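Local coordinates for PA14 domain-containing protein (Clostridium clariflavum, PDB 6QDI), which probably senses plant biomass as the tandem PA14 part of a membrane-bound RsgI-type anti-sigma factor, binding calcium and, by inference, polysaccharides outside the cell, at residues A[20-28]-A[132-140]. Sequence-based numbering, arbitrary orientation.
Sequences TRVDKTIDF and IVPTECLYP
Two crossings between the sheets of the first PA14 beta-sandwich meet where Lys24 and Thr25, in the link from strand 17-23 to strand 27-31, touch Ile132 and Thr135, which lead into strand 138-140. One direct hydrogen bond joins the two segments: Thr135 OG1 donates to Lys24 O at 2.8 Å, bent at the carbonyl (115°) and tilted from its plane. Chi1 of -161° swings the Thr135 hydroxyl away from its own N and onto Lys24 O, while Thr135 CA adds a CH...O contact at 3.3 Å to that oxygen. A water donates to Thr135 OG1 and accepts from Lys24 NZ, whose chain runs alongside the threonine; a second water links Ile26 N to Val133 O. Thr25 turns its methyl to the other backbone, CG2 lying 3.6 Å from Val133 O, and its CB rests 3.9 Å from Ile132 CG2. The Ile132 and Asp27 side chains cross at about a right angle, Ile132 CD1 lying 3.9 Å from Asp27 CG. At the other end Val22 CG2 packs on Pro140 CB at 3.8 Å. Inward, Ile26 and Leu138 both lean on Leu4. Strands 27-31 and 131-132 both pair with strand 117-125, making these neighbouring sheet-to-sheet crossings of the antiparallel PA14 sandwich.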
loop_
_atom_site.group_PDB
_atom_site.type_symbol
_atom_site.label_atom_id
_atom_site.label_comp_id
_atom_site.label_asym_id
_atom_site.label_seq_id
_atom_site.Cartn_x
_atom_site.Cartn_y
_atom_site.Cartn_z
ATOM N N THR A 20 -10.278 -2.834 6.251
ATOM C CA THR A 20 -10.955 -3.967 5.646
ATOM C C THR A 20 -12.480 -3.737 5.696
ATOM O O THR A 20 -12.993 -3.128 6.624
ATOM C CB THR A 20 -10.588 -5.298 6.363
ATOM O OG1 THR A 20 -11.062 -6.398 5.586
ATOM C CG2 THR A 20 -11.142 -5.388 7.790
ATOM N N ARG A 21 -13.152 -4.248 4.678
ATOM C CA ARG A 21 -14.621 -4.197 4.649
ATOM C C ARG A 21 -15.103 -5.243 3.686
ATOM O O ARG A 21 -14.344 -5.744 2.859
ATOM C CB ARG A 21 -15.109 -2.812 4.234
ATOM C CG ARG A 21 -14.873 -2.459 2.773
ATOM C CD ARG A 21 -15.155 -1.011 2.460
ATOM N NE ARG A 21 -15.116 -0.757 1.022
ATOM C CZ ARG A 21 -15.017 0.448 0.443
ATOM N NH1 ARG A 21 -14.948 1.573 1.168
ATOM N NH2 ARG A 21 -14.965 0.518 -0.888
ATOM N N VAL A 22 -16.388 -5.581 3.763
ATOM C CA VAL A 22 -16.977 -6.475 2.799
ATOM C C VAL A 22 -17.693 -5.656 1.722
ATOM O O VAL A 22 -18.561 -4.809 2.021
ATOM C CB VAL A 22 -17.908 -7.485 3.485
ATOM C CG1 VAL A 22 -18.660 -8.297 2.446
ATOM C CG2 VAL A 22 -17.116 -8.413 4.380
ATOM N N ASP A 23 -17.289 -5.897 0.481
ATOM C CA ASP A 23 -17.874 -5.250 -0.674
ATOM C C ASP A 23 -18.842 -6.228 -1.355
ATOM O O ASP A 23 -18.502 -7.372 -1.629
ATOM C CB ASP A 23 -16.762 -4.820 -1.625
ATOM C CG ASP A 23 -15.874 -3.750 -1.018
ATOM O OD1 ASP A 23 -16.400 -2.775 -0.448
ATOM O OD2 ASP A 23 -14.622 -3.940 -1.126
ATOM N N LYS A 24 -20.053 -5.781 -1.640
ATOM C CA LYS A 24 -21.070 -6.699 -2.132
ATOM C C LYS A 24 -20.756 -7.290 -3.485
ATOM O O LYS A 24 -21.014 -8.462 -3.705
ATOM C CB LYS A 24 -22.446 -6.044 -2.152
ATOM C CG LYS A 24 -22.988 -5.775 -0.755
ATOM C CD LYS A 24 -24.412 -5.266 -0.818
ATOM C CE LYS A 24 -24.936 -4.881 0.571
ATOM N NZ LYS A 24 -25.111 -6.064 1.464
ATOM N N THR A 25 -20.129 -6.482 -4.338
ATOM C CA THR A 25 -19.670 -6.885 -5.641
ATOM C C THR A 25 -18.369 -6.129 -5.935
ATOM O O THR A 25 -18.063 -5.143 -5.245
ATOM C CB THR A 25 -20.695 -6.511 -6.745
ATOM O OG1 THR A 25 -20.856 -5.106 -6.767
ATOM C CG2 THR A 25 -22.046 -7.203 -6.568
ATOM N N ILE A 26 -17.625 -6.584 -6.952
ATOM C CA ILE A 26 -16.445 -5.812 -7.418
ATOM C C ILE A 26 -16.916 -4.961 -8.589
ATOM O O ILE A 26 -16.922 -5.394 -9.735
ATOM C CB ILE A 26 -15.250 -6.722 -7.785
ATOM C CG1 ILE A 26 -14.885 -7.649 -6.619
ATOM C CG2 ILE A 26 -14.063 -5.828 -8.148
ATOM C CD1 ILE A 26 -13.573 -8.405 -6.719
ATOM N N ASP A 27 -17.312 -3.732 -8.273
ATOM C CA ASP A 27 -17.899 -2.820 -9.236
ATOM C C ASP A 27 -17.689 -1.428 -8.707
ATOM O O ASP A 27 -18.528 -0.927 -7.958
ATOM C CB ASP A 27 -19.384 -3.155 -9.403
ATOM C CG ASP A 27 -20.095 -2.289 -10.409
ATOM O OD1 ASP A 27 -19.443 -1.597 -11.228
ATOM O OD2 ASP A 27 -21.322 -2.367 -10.353
ATOM N N PHE A 28 -16.529 -0.855 -9.005
ATOM C CA PHE A 28 -16.106 0.396 -8.393
ATOM C C PHE A 28 -15.638 1.392 -9.416
ATOM O O PHE A 28 -14.915 1.050 -10.354
ATOM C CB PHE A 28 -14.971 0.161 -7.391
ATOM C CG PHE A 28 -15.441 -0.514 -6.157
ATOM C CD1 PHE A 28 -16.111 0.201 -5.208
ATOM C CD2 PHE A 28 -15.233 -1.862 -5.930
ATOM C CE1 PHE A 28 -16.580 -0.392 -4.052
ATOM C CE2 PHE A 28 -15.704 -2.474 -4.762
ATOM C CZ PHE A 28 -16.385 -1.740 -3.842
ATOM N N ILE A 132 -22.242 -8.240 -14.038
ATOM C CA ILE A 132 -21.422 -8.127 -12.856
ATOM C C ILE A 132 -21.583 -9.422 -12.068
ATOM O O ILE A 132 -22.681 -9.940 -11.885
ATOM C CB ILE A 132 -21.850 -6.901 -12.023
ATOM C CG1 ILE A 132 -21.512 -5.620 -12.791
ATOM C CG2 ILE A 132 -21.184 -6.914 -10.636
ATOM C CD1 ILE A 132 -20.026 -5.378 -12.866
ATOM N N VAL A 133 -20.483 -9.949 -11.529
ATOM C CA VAL A 133 -20.587 -11.147 -10.695
ATOM C C VAL A 133 -21.395 -10.750 -9.459
ATOM O O VAL A 133 -21.018 -9.812 -8.756
ATOM C CB VAL A 133 -19.225 -11.714 -10.282
ATOM C CG1 VAL A 133 -19.473 -12.940 -9.425
ATOM C CG2 VAL A 133 -18.418 -12.095 -11.501
ATOM N N PRO A 134 -22.543 -11.407 -9.227
ATOM C CA PRO A 134 -23.478 -10.874 -8.225
ATOM C C PRO A 134 -23.173 -11.272 -6.791
ATOM O O PRO A 134 -22.512 -12.306 -6.529
ATOM C CB PRO A 134 -24.804 -11.470 -8.641
ATOM C CG PRO A 134 -24.435 -12.762 -9.293
ATOM C CD PRO A 134 -23.130 -12.521 -9.997
ATOM N N THR A 135 -23.682 -10.502 -5.852
ATOM C CA THR A 135 -23.343 -10.687 -4.461
ATOM C C THR A 135 -23.713 -12.063 -3.927
ATOM O O THR A 135 -22.989 -12.624 -3.086
ATOM C CB THR A 135 -23.924 -9.543 -3.604
ATOM O OG1 THR A 135 -23.256 -9.464 -2.332
ATOM C CG2 THR A 135 -25.433 -9.677 -3.385
ATOM N N GLU A 136 -24.794 -12.640 -4.426
ATOM C CA GLU A 136 -25.250 -13.903 -3.872
ATOM C C GLU A 136 -24.335 -15.066 -4.261
ATOM O O GLU A 136 -24.490 -16.175 -3.710
ATOM C CB GLU A 136 -26.698 -14.213 -4.226
ATOM C CG GLU A 136 -26.950 -14.387 -5.689
ATOM C CD GLU A 136 -27.238 -13.118 -6.492
ATOM O OE1 GLU A 136 -27.107 -11.966 -5.978
ATOM O OE2 GLU A 136 -27.601 -13.321 -7.684
ATOM N N CYS A 137 -23.401 -14.827 -5.191
ATOM C CA CYS A 137 -22.438 -15.831 -5.600
ATOM C C CYS A 137 -21.034 -15.605 -4.975
ATOM O O CYS A 137 -20.092 -16.309 -5.336
ATOM C CB CYS A 137 -22.311 -15.853 -7.108
ATOM S SG CYS A 137 -23.813 -16.383 -7.928
ATOM N N LEU A 138 -20.923 -14.633 -4.069
ATOM C CA LEU A 138 -19.637 -14.264 -3.475
ATOM C C LEU A 138 -19.730 -14.394 -1.963
ATOM O O LEU A 138 -20.674 -13.868 -1.365
ATOM C CB LEU A 138 -19.289 -12.836 -3.884
ATOM C CG LEU A 138 -19.104 -12.595 -5.387
ATOM C CD1 LEU A 138 -18.967 -11.109 -5.691
ATOM C CD2 LEU A 138 -17.903 -13.369 -5.951
ATOM N N TYR A 139 -18.697 -14.978 -1.343
ATOM C CA TYR A 139 -18.663 -15.201 0.111
ATOM C C TYR A 139 -17.345 -14.629 0.630
ATOM O O TYR A 139 -16.286 -14.944 0.074
ATOM C CB TYR A 139 -18.689 -16.684 0.424
ATOM C CG TYR A 139 -19.908 -17.393 -0.123
ATOM C CD1 TYR A 139 -19.993 -17.730 -1.477
ATOM C CD2 TYR A 139 -20.960 -17.720 0.692
ATOM C CE1 TYR A 139 -21.102 -18.362 -1.993
ATOM C CE2 TYR A 139 -22.085 -18.379 0.188
ATOM C CZ TYR A 139 -22.148 -18.699 -1.149
ATOM O OH TYR A 139 -23.278 -19.322 -1.642
ATOM N N PRO A 140 -17.395 -13.810 1.671
ATOM C CA PRO A 140 -16.170 -13.095 2.049
ATOM C C PRO A 140 -15.207 -13.924 2.900
ATOM O O PRO A 140 -15.660 -14.687 3.767
ATOM C CB PRO A 140 -16.694 -11.876 2.831
ATOM C CG PRO A 140 -17.987 -12.379 3.400
ATOM C CD PRO A 140 -18.580 -13.275 2.352
HETATM O O HOH W 1 -24.740 -8.767 0.017
HETATM O O HOH W 2 -18.512 -8.492 -8.956
#